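Local atomic coordinates of endo-beta-mannanase (Opitutaceae bacterium TAV5, PDB entry 7BOB), a protein that probably removes mannose from the ends of beta-1,4-mannan chains, as a homotrimeric family 5 glycoside hydrolase from a termite-hindgut bacterium. Residues 452-455 against 456-460; 459-462 against 463-467; 478-481 against 482-486; 513-517 against 518-522. All coordinates share one frame; numbering follows the deposited sequence.

In the fold
All four contacts lie in the part of the chain that follows the eight-stranded parallel barrel, where family 5 enzymes carry their active site. Contacts 1 and 2 share Glu459 and Leu460 on helix 454-465, one at its start and one at its end, with centres about 10 Å apart. Contact 3 opens helix 482-488 and packs on contact 1, Ile457 CD1 lying 3.9 Å from Met484 CE. Contact 4 stands about 16 Å from contact 3, centre to centre, yet Val478 CG2 meets Arg517 NE at 3.3 Å. Contacts 1, 3 and 4 also touch a second subunit; in contact 4 one partner is Asn246 of the second subunit, just beyond its barrel strand 237-241.

Contact 1 (452-455 against 456-460); sequences TGLD and EIKEL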
loop_
_atom_site.group_PDB
_atom_site.type_symbol
_atom_site.label_atom_id
_atom_site.label_comp_id
_atom_site.label_asym_id
_atom_site.label_seq_id
_atom_site.Cartn_x
_atom_site.Cartn_y
_atom_site.Cartn_z
ATOM N N THR A 452 -22.223 12.437 -3.641
ATOM C CA THR A 452 -22.925 13.517 -4.324
ATOM C C THR A 452 -22.860 14.773 -3.481
ATOM O O THR A 452 -23.196 14.739 -2.292
ATOM C CB THR A 452 -24.396 13.157 -4.553
ATOM O OG1 THR A 452 -24.990 12.888 -3.282
ATOM C CG2 THR A 452 -24.557 11.937 -5.465
ATOM N N GLY A 453 -22.449 15.883 -4.084
ATOM C CA GLY A 453 -22.351 17.128 -3.356
ATOM C C GLY A 453 -23.681 17.857 -3.279
ATOM O O GLY A 453 -24.717 17.403 -3.767
ATOM N N LEU A 454 -23.635 19.022 -2.633
ATOM C CA LEU A 454 -24.844 19.808 -2.414
ATOM C C LEU A 454 -25.515 20.199 -3.729
ATOM O O LEU A 454 -26.744 20.117 -3.853
ATOM C CB LEU A 454 -24.497 21.051 -1.597
ATOM C CG LEU A 454 -25.664 22.018 -1.475
ATOM C CD1 LEU A 454 -26.780 21.327 -0.723
ATOM C CD2 LEU A 454 -25.223 23.288 -0.773
ATOM N N ASP A 455 -24.733 20.646 -4.720
ATOM C CA ASP A 455 -25.330 21.063 -5.987
ATOM C C ASP A 455 -26.002 19.887 -6.673
ATOM O O ASP A 455 -27.130 20.008 -7.183
ATOM C CB ASP A 455 -24.274 21.696 -6.903
ATOM C CG ASP A 455 -22.951 20.911 -6.930
ATOM O OD1 ASP A 455 -22.877 19.838 -6.290
ATOM O OD2 ASP A 455 -21.976 21.367 -7.590
ATOM N N GLU A 456 -25.351 18.725 -6.646
ATOM C CA GLU A 456 -25.958 17.540 -7.235
ATOM C C GLU A 456 -27.271 17.196 -6.557
ATOM O O GLU A 456 -28.242 16.829 -7.232
ATOM C CB GLU A 456 -24.994 16.368 -7.162
ATOM C CG GLU A 456 -23.667 16.667 -7.828
ATOM C CD GLU A 456 -22.703 15.516 -7.709
ATOM O OE1 GLU A 456 -22.899 14.511 -8.443
ATOM O OE2 GLU A 456 -21.771 15.617 -6.866
ATOM N N ILE A 457 -27.329 17.328 -5.224
ATOM C CA ILE A 457 -28.560 17.003 -4.499
ATOM C C ILE A 457 -29.684 17.951 -4.906
ATOM O O ILE A 457 -30.792 17.518 -5.240
ATOM C CB ILE A 457 -28.322 17.025 -2.978
ATOM C CG1 ILE A 457 -27.401 15.873 -2.583
ATOM C CG2 ILE A 457 -29.646 16.887 -2.230
ATOM C CD1 ILE A 457 -26.531 16.169 -1.370
ATOM N N LYS A 458 -29.405 19.258 -4.897
ATOM C CA LYS A 458 -30.394 20.256 -5.294
ATOM C C LYS A 458 -30.958 19.963 -6.680
ATOM O O LYS A 458 -32.173 20.024 -6.896
ATOM C CB LYS A 458 -29.762 21.650 -5.258
ATOM C CG LYS A 458 -29.544 22.195 -3.838
ATOM C CD LYS A 458 -28.892 23.579 -3.871
ATOM C CE LYS A 458 -28.526 24.061 -2.464
ATOM N NZ LYS A 458 -27.654 25.272 -2.494
ATOM N N GLU A 459 -30.083 19.646 -7.637
ATOM C CA GLU A 459 -30.544 19.365 -8.988
ATOM C C GLU A 459 -31.340 18.072 -9.028
ATOM O O GLU A 459 -32.400 18.016 -9.660
ATOM C CB GLU A 459 -29.363 19.310 -9.956
ATOM C CG GLU A 459 -29.750 19.080 -11.418
ATOM C CD GLU A 459 -30.178 20.353 -12.146
ATOM O OE1 GLU A 459 -30.477 20.264 -13.362
ATOM O OE2 GLU A 459 -30.222 21.429 -11.508
ATOM N N LEU A 460 -30.867 17.034 -8.337
ATOM C CA LEU A 460 -31.646 15.804 -8.243
ATOM C C LEU A 460 -33.024 16.072 -7.651
ATOM O O LEU A 460 -34.014 15.460 -8.068
ATOM C CB LEU A 460 -30.900 14.770 -7.406
ATOM C CG LEU A 460 -29.799 14.017 -8.147
ATOM C CD1 LEU A 460 -28.782 13.478 -7.145
ATOM C CD2 LEU A 460 -30.407 12.890 -8.968
HETATM O O HOH W 1 -20.710 18.231 -6.367
#
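Glu456 has CG anti to its carbonyl carbon and beside the backbone N (chi1 -56°), which sends the carboxylate back past the start of the helix to Gly453. Asp455 instead holds CG between its backbone N and carbonyl carbon (chi1 44°), folding its carboxylate onto the next peptide. The first arrangement gives a nearly straight bond, Gly453 N to Glu456 OE2 at 2.9 Å with an N-H...O angle of 174°, although the donor comes from above the carboxylate plane. The second gives a short and more bent bond, Glu456 N to Asp455 OD1 at 2.7 Å. The two acid groups lie side by side with Asp455 OD1 and Glu456 OE2 4.4 Å apart, and a single water donates to both of these oxygens, which probably eases their mutual repulsion. The helix start may also favour both negative charges. Glu456 OE1 is held separately by Tyr388 OH and Arg391 N, so both oxygens of this buried carboxylate are engaged.

On another side of the turn the extended Lys458 chain runs across Leu454, its CE 3.7 Å from Leu454 CG; Leu454 also packs on Asn333 of a second subunit, and Lys458 on Pro325 there. Ile457 crosses Thr452 at roughly a right angle, with CG1 3.9 Å from Thr452 OG1. The backbone takes up the helical pattern with Ile457 N to Gly453 O at 3.0 Å. Gly453 is the N-cap and Glu456 the third helical residue, so their bond is the side-chain-to-N-cap half of a capping box, placed where the loop after strand 444-448 enters helix 454-465 of a beta-alpha-beta unit.

Contact 2 (459-462 against 463-467); sequences ELHS and WVEQG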
loop_
_atom_site.group_PDB
_atom_site.type_symbol
_atom_site.label_atom_id
_atom_site.label_comp_id
_atom_site.label_asym_id
_atom_site.label_seq_id
_atom_site.Cartn_x
_atom_site.Cartn_y
_atom_site.Cartn_z
ATOM N N GLU A 459 -30.083 19.646 -7.637
ATOM C CA GLU A 459 -30.544 19.365 -8.988
ATOM C C GLU A 459 -31.340 18.072 -9.028
ATOM O O GLU A 459 -32.400 18.016 -9.660
ATOM C CB GLU A 459 -29.363 19.310 -9.956
ATOM C CG GLU A 459 -29.750 19.080 -11.418
ATOM C CD GLU A 459 -30.178 20.353 -12.146
ATOM O OE1 GLU A 459 -30.477 20.264 -13.362
ATOM O OE2 GLU A 459 -30.222 21.429 -11.508
ATOM N N LEU A 460 -30.867 17.034 -8.337
ATOM C CA LEU A 460 -31.646 15.804 -8.243
ATOM C C LEU A 460 -33.024 16.072 -7.651
ATOM O O LEU A 460 -34.014 15.460 -8.068
ATOM C CB LEU A 460 -30.900 14.770 -7.406
ATOM C CG LEU A 460 -29.799 14.017 -8.147
ATOM C CD1 LEU A 460 -28.782 13.478 -7.145
ATOM C CD2 LEU A 460 -30.407 12.890 -8.968
ATOM N N HIS A 461 -33.110 16.996 -6.692
ATOM C CA HIS A 461 -34.400 17.349 -6.099
ATOM C C HIS A 461 -35.342 17.924 -7.156
ATOM O O HIS A 461 -36.456 17.426 -7.362
ATOM C CB HIS A 461 -34.177 18.342 -4.950
ATOM C CG HIS A 461 -35.437 18.841 -4.314
ATOM N ND1 HIS A 461 -36.011 18.232 -3.216
ATOM C CD2 HIS A 461 -36.232 19.895 -4.617
ATOM C CE1 HIS A 461 -37.107 18.885 -2.877
ATOM N NE2 HIS A 461 -37.264 19.899 -3.710
ATOM N N SER A 462 -34.881 18.951 -7.867
ATOM C CA SER A 462 -35.697 19.592 -8.888
ATOM C C SER A 462 -36.081 18.614 -10.000
ATOM O O SER A 462 -37.220 18.627 -10.482
ATOM C CB SER A 462 -34.943 20.800 -9.442
ATOM O OG SER A 462 -35.355 21.063 -10.762
ATOM N N TRP A 463 -35.144 17.760 -10.420
ATOM C CA TRP A 463 -35.479 16.688 -11.356
ATOM C C TRP A 463 -36.576 15.776 -10.800
ATOM O O TRP A 463 -37.534 15.434 -11.512
ATOM C CB TRP A 463 -34.225 15.875 -11.691
ATOM C CG TRP A 463 -34.502 14.724 -12.621
ATOM C CD1 TRP A 463 -34.654 14.791 -13.967
ATOM C CD2 TRP A 463 -34.656 13.337 -12.270
ATOM N NE1 TRP A 463 -34.896 13.542 -14.486
ATOM C CE2 TRP A 463 -34.900 12.629 -13.468
ATOM C CE3 TRP A 463 -34.593 12.626 -11.063
ATOM C CZ2 TRP A 463 -35.093 11.247 -13.503
ATOM C CZ3 TRP A 463 -34.791 11.245 -11.094
ATOM C CH2 TRP A 463 -35.038 10.572 -12.308
ATOM N N VAL A 464 -36.458 15.362 -9.535
ATOM C CA VAL A 464 -37.484 14.496 -8.951
ATOM C C VAL A 464 -38.814 15.234 -8.863
ATOM O O VAL A 464 -39.882 14.640 -9.040
ATOM C CB VAL A 464 -37.040 13.965 -7.570
ATOM C CG1 VAL A 464 -38.197 13.244 -6.874
ATOM C CG2 VAL A 464 -35.815 13.035 -7.675
ATOM N N GLU A 465 -38.763 16.536 -8.590
ATOM C CA GLU A 465 -39.983 17.317 -8.445
ATOM C C GLU A 465 -40.806 17.338 -9.729
ATOM O O GLU A 465 -42.040 17.342 -9.676
ATOM C CB GLU A 465 -39.652 18.742 -8.014
ATOM C CG GLU A 465 -40.131 19.053 -6.620
ATOM C CD GLU A 465 -39.940 20.512 -6.260
ATOM O OE1 GLU A 465 -40.439 20.912 -5.180
ATOM O OE2 GLU A 465 -39.297 21.246 -7.065
ATOM N N GLN A 466 -40.144 17.360 -10.888
ATOM C CA GLN A 466 -40.830 17.315 -12.169
ATOM C C GLN A 466 -41.178 15.899 -12.605
ATOM O O GLN A 466 -41.626 15.718 -13.739
ATOM C CB GLN A 466 -39.991 17.979 -13.273
ATOM C CG GLN A 466 -39.293 19.265 -12.890
ATOM C CD GLN A 466 -38.196 19.649 -13.901
ATOM O OE1 GLN A 466 -38.249 19.257 -15.073
ATOM N NE2 GLN A 466 -37.186 20.398 -13.440
ATOM N N GLY A 467 -40.964 14.890 -11.770
ATOM C CA GLY A 467 -41.473 13.560 -12.068
ATOM C C GLY A 467 -40.435 12.462 -12.141
ATOM O O GLY A 467 -40.805 11.303 -12.375
#
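His461 and Glu465, one helical turn apart, bring their polar ends near each other: His461 NE2 lies 3.6 Å from Glu465 OE1, with ring and carboxylate planes turned 52° apart, a proximity rather than a direct bond. The imidazole is placed there because CG is anti to the backbone N (chi1 177°), which turns the outer end of the ring toward Glu465. An alanine in place of His461 would probably leave the Glu465 carboxylate without its ring neighbour and freer to swing. In the next such pair along the helix, Gln466 NE2 makes a weak hydrogen bond to Ser462 OG at 3.3 Å, while Gln466 CG rests 3.2 Å from Ser462 O. Beneath these side chains, Glu465 N is bonded to His461 O at 2.8 Å, and Trp463 N to Glu459 O at 2.9 Å.

The helix ends here in a Schellman motif, with Gly467 as its C-prime residue at positive phi and Gly467 N bonded to Val464 O at 2.9 Å. A side chain at that position would jam against the preceding carbonyl. Farther out, Val546 of strand 539-546 packs on His461, Val464 and Glu465. Trp463 spreads over Leu470 and Ile445 of the flanking strands, its NE1 weakly bonded to Val442 O.

Contact 3 (478-481 against 482-486); sequences VNWA and QAMSR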
loop_
_atom_site.group_PDB
_atom_site.type_symbol
_atom_site.label_atom_id
_atom_site.label_comp_id
_atom_site.label_asym_id
_atom_site.label_seq_id
_atom_site.Cartn_x
_atom_site.Cartn_y
_atom_site.Cartn_z
ATOM N N VAL A 478 -21.761 11.801 4.606
ATOM C CA VAL A 478 -20.901 12.981 4.572
ATOM C C VAL A 478 -21.628 14.160 3.938
ATOM O O VAL A 478 -21.351 15.319 4.265
ATOM C CB VAL A 478 -19.569 12.647 3.863
ATOM C CG1 VAL A 478 -18.793 13.914 3.482
ATOM C CG2 VAL A 478 -18.707 11.785 4.792
ATOM N N ASN A 479 -22.610 13.902 3.077
ATOM C CA ASN A 479 -23.380 14.988 2.488
ATOM C C ASN A 479 -24.833 14.973 2.933
ATOM O O ASN A 479 -25.702 15.506 2.232
ATOM C CB ASN A 479 -23.279 14.937 0.970
ATOM C CG ASN A 479 -21.913 15.393 0.478
ATOM O OD1 ASN A 479 -21.594 16.577 0.555
ATOM N ND2 ASN A 479 -21.086 14.448 0.033
ATOM N N TRP A 480 -25.114 14.385 4.089
ATOM C CA TRP A 480 -26.489 14.249 4.569
ATOM C C TRP A 480 -26.742 15.382 5.555
ATOM O O TRP A 480 -26.465 15.265 6.753
ATOM C CB TRP A 480 -26.706 12.874 5.188
ATOM C CG TRP A 480 -28.140 12.509 5.367
ATOM C CD1 TRP A 480 -29.159 13.339 5.745
ATOM C CD2 TRP A 480 -28.721 11.205 5.210
ATOM N NE1 TRP A 480 -30.342 12.635 5.815
ATOM C CE2 TRP A 480 -30.099 11.324 5.493
ATOM C CE3 TRP A 480 -28.211 9.954 4.844
ATOM C CZ2 TRP A 480 -30.975 10.240 5.413
ATOM C CZ3 TRP A 480 -29.074 8.874 4.790
ATOM C CH2 TRP A 480 -30.448 9.026 5.066
ATOM N N ALA A 481 -27.249 16.499 5.040
ATOM C CA ALA A 481 -27.721 17.585 5.890
ATOM C C ALA A 481 -29.153 17.942 5.495
ATOM O O ALA A 481 -29.922 17.049 5.123
ATOM C CB ALA A 481 -26.790 18.792 5.798
ATOM N N GLN A 482 -29.533 19.221 5.563
ATOM C CA GLN A 482 -30.929 19.569 5.294
ATOM C C GLN A 482 -31.337 19.144 3.894
ATOM O O GLN A 482 -32.364 18.484 3.722
ATOM C CB GLN A 482 -31.173 21.066 5.487
ATOM C CG GLN A 482 -30.987 21.563 6.927
ATOM C CD GLN A 482 -29.577 22.094 7.178
ATOM O OE1 GLN A 482 -28.621 21.742 6.459
ATOM N NE2 GLN A 482 -29.440 22.948 8.191
ATOM N N ALA A 483 -30.516 19.479 2.879
ATOM C CA ALA A 483 -30.906 19.216 1.493
ATOM C C ALA A 483 -31.168 17.734 1.263
ATOM O O ALA A 483 -32.232 17.356 0.755
ATOM C CB ALA A 483 -29.838 19.729 0.519
ATOM N N MET A 484 -30.227 16.872 1.660
ATOM C CA MET A 484 -30.445 15.443 1.464
ATOM C C MET A 484 -31.642 14.941 2.277
ATOM O O MET A 484 -32.419 14.110 1.790
ATOM C CB MET A 484 -29.189 14.657 1.824
ATOM C CG MET A 484 -29.290 13.180 1.467
ATOM S SD MET A 484 -27.801 12.232 1.882
ATOM C CE MET A 484 -26.634 12.879 0.670
ATOM N N SER A 485 -31.805 15.434 3.520
ATOM C CA SER A 485 -32.925 14.994 4.357
ATOM C C SER A 485 -34.278 15.328 3.731
ATOM O O SER A 485 -35.202 14.513 3.784
ATOM C CB SER A 485 -32.834 15.605 5.759
ATOM O OG SER A 485 -31.676 15.159 6.442
ATOM N N ARG A 486 -34.417 16.517 3.141
ATOM C CA ARG A 486 -35.672 16.854 2.463
ATOM C C ARG A 486 -35.882 16.025 1.207
ATOM O O ARG A 486 -37.030 15.800 0.809
ATOM C CB ARG A 486 -35.720 18.346 2.116
ATOM C CG ARG A 486 -35.539 19.230 3.341
ATOM C CD ARG A 486 -35.876 20.692 3.077
ATOM N NE ARG A 486 -34.920 21.327 2.164
ATOM C CZ ARG A 486 -33.985 22.208 2.533
ATOM N NH1 ARG A 486 -33.862 22.567 3.816
ATOM N NH2 ARG A 486 -33.168 22.724 1.617
HETATM O O HOH W 2 -27.459 17.535 2.360
#
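Ala481 and Met484 mark a helix start with a water where a capping side chain would often be. Ala481 occupies the N-cap position, and its methyl group can offer nothing to the N-H of Met484; a water accepts that N-H at 2.9 Å from Met484 N, accepts Ala481 N as well, and donates to Asn479 O. Three backbone groups thus fix the water between loop and helix.

Met484 also makes a Met-aromatic contact with Trp480. Its SD sits 3.2 Å above the indole plane, displaced toward the rim, and comes within 3.5 Å of Trp480 CG. The neighbouring Met484 CG stands almost over the middle of the five-membered ring, 4.2 Å from its centroid and 11° off the normal, as a CH-pi contact. Met484 is extended up to SD and then bends (chi3 -70°), which brings CE to 3.2 Å from Asn479 O.

Trp480 NE1 makes a weak, bent hydrogen bond to Ser485 OG, 2.9 Å away at the ring edge; both groups also have a weak bond to Ala490 O. Ser485 OG in turn donates to Ala481 O from above the carbonyl plane, and Ser485 N reaches the same oxygen at 3.0 Å, so one carbonyl is gripped twice by one residue. The serine can do this because OG lies beside its own backbone N (chi1 -64°), facing back down the helix.

Asn479 is buried at the subunit interface, OD1 bonded to Asn333 N of a second subunit and ND2 to Asp476. Within the chain, Ala483 and Met484 pack on Ile457 of helix 454-465, while Trp480 lies against Ile492 of strand 490-496.

Contact 4 (513-517 against 518-522); sequences TCFLR and GMRVR
Two overlapping beta turns between strands 508-512 and 520-525 bring Phe515 round to face Arg520. The first turn is closed by Gly518 N to Phe515 O at 2.8 Å, the second by Met519 N to Leu516 O at 3.2 Å. The backbone angles of the corner residues fit a type II turn over 515-518 and a type I' turn over 516-519. Arg517 and Gly518 both take positive phi, and a CB on Gly518 would clash with Arg517 O.

Past the turns, the Arg520 chain, extended from CG to NE, passes over one face of the Phe515 ring. Arg520 CD makes the CH-pi contact, 3.7 Å from the ring centroid and 21° off the normal, and its closest approach is 3.4 Å to Phe515 CE2. The guanidinium is almost parallel to the ring, the planes 2° apart, and Phe515 CZ lies under its face. With an alanine for Phe515, the arm of Arg520 would probably lose this flat support and be freer to turn. Arg520 NH2 forms a salt bridge with Asp534, and Ala501 of strand 501-505 packs on Phe515 and Arg520. Arg517 NE forms a salt bridge with Asp476, and its guanidinium a cation-pi contact with Phe451, while Arg517 O accepts Asn246 ND2 of a second subunit.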
loop_
_atom_site.group_PDB
_atom_site.type_symbol
_atom_site.label_atom_id
_atom_site.label_comp_id
_atom_site.label_asym_id
_atom_site.label_seq_id
_atom_site.Cartn_x
_atom_site.Cartn_y
_atom_site.Cartn_z
ATOM N N THR A 513 -23.915 -6.712 3.784
ATOM C CA THR A 513 -22.799 -6.593 4.714
ATOM C C THR A 513 -21.999 -5.310 4.553
ATOM O O THR A 513 -21.173 -5.023 5.414
ATOM C CB THR A 513 -21.844 -7.780 4.556
ATOM O OG1 THR A 513 -21.228 -7.704 3.257
ATOM C CG2 THR A 513 -22.594 -9.101 4.708
ATOM N N CYS A 514 -22.202 -4.534 3.493
ATOM C CA CYS A 514 -21.421 -3.321 3.257
ATOM C C CYS A 514 -22.300 -2.091 3.352
ATOM O O CYS A 514 -23.474 -2.117 2.955
ATOM C CB CYS A 514 -20.741 -3.333 1.887
ATOM S SG CYS A 514 -19.705 -4.753 1.589
ATOM N N PHE A 515 -21.712 -1.004 3.826
ATOM C CA PHE A 515 -22.419 0.239 4.049
ATOM C C PHE A 515 -21.491 1.361 3.640
ATOM O O PHE A 515 -20.267 1.234 3.739
ATOM C CB PHE A 515 -22.871 0.355 5.526
ATOM C CG PHE A 515 -23.771 -0.779 5.947
ATOM C CD1 PHE A 515 -23.238 -1.938 6.487
ATOM C CD2 PHE A 515 -25.138 -0.720 5.728
ATOM C CE1 PHE A 515 -24.055 -3.009 6.825
ATOM C CE2 PHE A 515 -25.956 -1.781 6.074
ATOM C CZ PHE A 515 -25.407 -2.927 6.629
ATOM N N LEU A 516 -22.071 2.443 3.144
ATOM C CA LEU A 516 -21.251 3.442 2.475
ATOM C C LEU A 516 -20.308 4.093 3.474
ATOM O O LEU A 516 -20.722 4.505 4.562
ATOM C CB LEU A 516 -22.124 4.495 1.788
ATOM C CG LEU A 516 -21.449 5.252 0.636
ATOM C CD1 LEU A 516 -21.272 4.357 -0.600
ATOM C CD2 LEU A 516 -22.247 6.505 0.273
ATOM N N ARG A 517 -19.029 4.154 3.096
ATOM C CA ARG A 517 -17.945 4.622 3.943
ATOM C C ARG A 517 -17.826 3.792 5.214
ATOM O O ARG A 517 -17.251 4.251 6.192
ATOM C CB ARG A 517 -18.097 6.106 4.298
ATOM C CG ARG A 517 -18.236 7.034 3.103
ATOM C CD ARG A 517 -18.250 8.468 3.591
ATOM N NE ARG A 517 -18.532 9.433 2.530
ATOM C CZ ARG A 517 -17.584 10.067 1.831
ATOM N NH1 ARG A 517 -16.297 9.812 2.073
ATOM N NH2 ARG A 517 -17.918 10.953 0.886
ATOM N N GLY A 518 -18.366 2.571 5.219
ATOM C CA GLY A 518 -18.242 1.729 6.387
ATOM C C GLY A 518 -19.115 2.124 7.553
ATOM O O GLY A 518 -18.948 1.569 8.646
ATOM N N MET A 519 -20.041 3.068 7.363
ATOM C CA MET A 519 -20.874 3.557 8.452
ATOM C C MET A 519 -22.346 3.307 8.142
ATOM O O MET A 519 -22.786 3.347 6.980
ATOM C CB MET A 519 -20.649 5.045 8.701
ATOM C CG MET A 519 -19.262 5.331 9.240
ATOM S SD MET A 519 -19.055 7.036 9.762
ATOM C CE MET A 519 -19.008 7.887 8.167
ATOM N N ARG A 520 -23.095 3.049 9.204
ATOM C CA ARG A 520 -24.521 2.827 9.142
ATOM C C ARG A 520 -25.219 3.842 10.039
ATOM O O ARG A 520 -24.674 4.263 11.064
ATOM C CB ARG A 520 -24.840 1.401 9.560
ATOM C CG ARG A 520 -26.205 0.955 9.181
ATOM C CD ARG A 520 -26.302 -0.531 9.266
ATOM N NE ARG A 520 -27.695 -0.942 9.228
ATOM C CZ ARG A 520 -28.128 -2.116 9.654
ATOM N NH1 ARG A 520 -27.267 -2.993 10.169
ATOM N NH2 ARG A 520 -29.417 -2.405 9.567
ATOM N N VAL A 521 -26.425 4.247 9.642
ATOM C CA VAL A 521 -27.125 5.324 10.329
ATOM C C VAL A 521 -28.491 4.835 10.765
ATOM O O VAL A 521 -29.097 3.965 10.133
ATOM C CB VAL A 521 -27.289 6.596 9.470
ATOM C CG1 VAL A 521 -25.954 7.317 9.333
ATOM C CG2 VAL A 521 -27.908 6.247 8.122
ATOM N N ARG A 522 -28.967 5.414 11.861
ATOM C CA ARG A 522 -30.345 5.276 12.309
ATOM C C ARG A 522 -31.111 6.526 11.883
ATOM O O ARG A 522 -30.727 7.650 12.232
ATOM C CB ARG A 522 -30.396 5.092 13.822
ATOM C CG ARG A 522 -31.740 4.640 14.318
ATOM C CD ARG A 522 -32.131 5.336 15.609
ATOM N NE ARG A 522 -31.495 4.738 16.775
ATOM C CZ ARG A 522 -32.127 4.497 17.925
ATOM N NH1 ARG A 522 -33.413 4.801 18.055
ATOM N NH2 ARG A 522 -31.478 3.949 18.944
#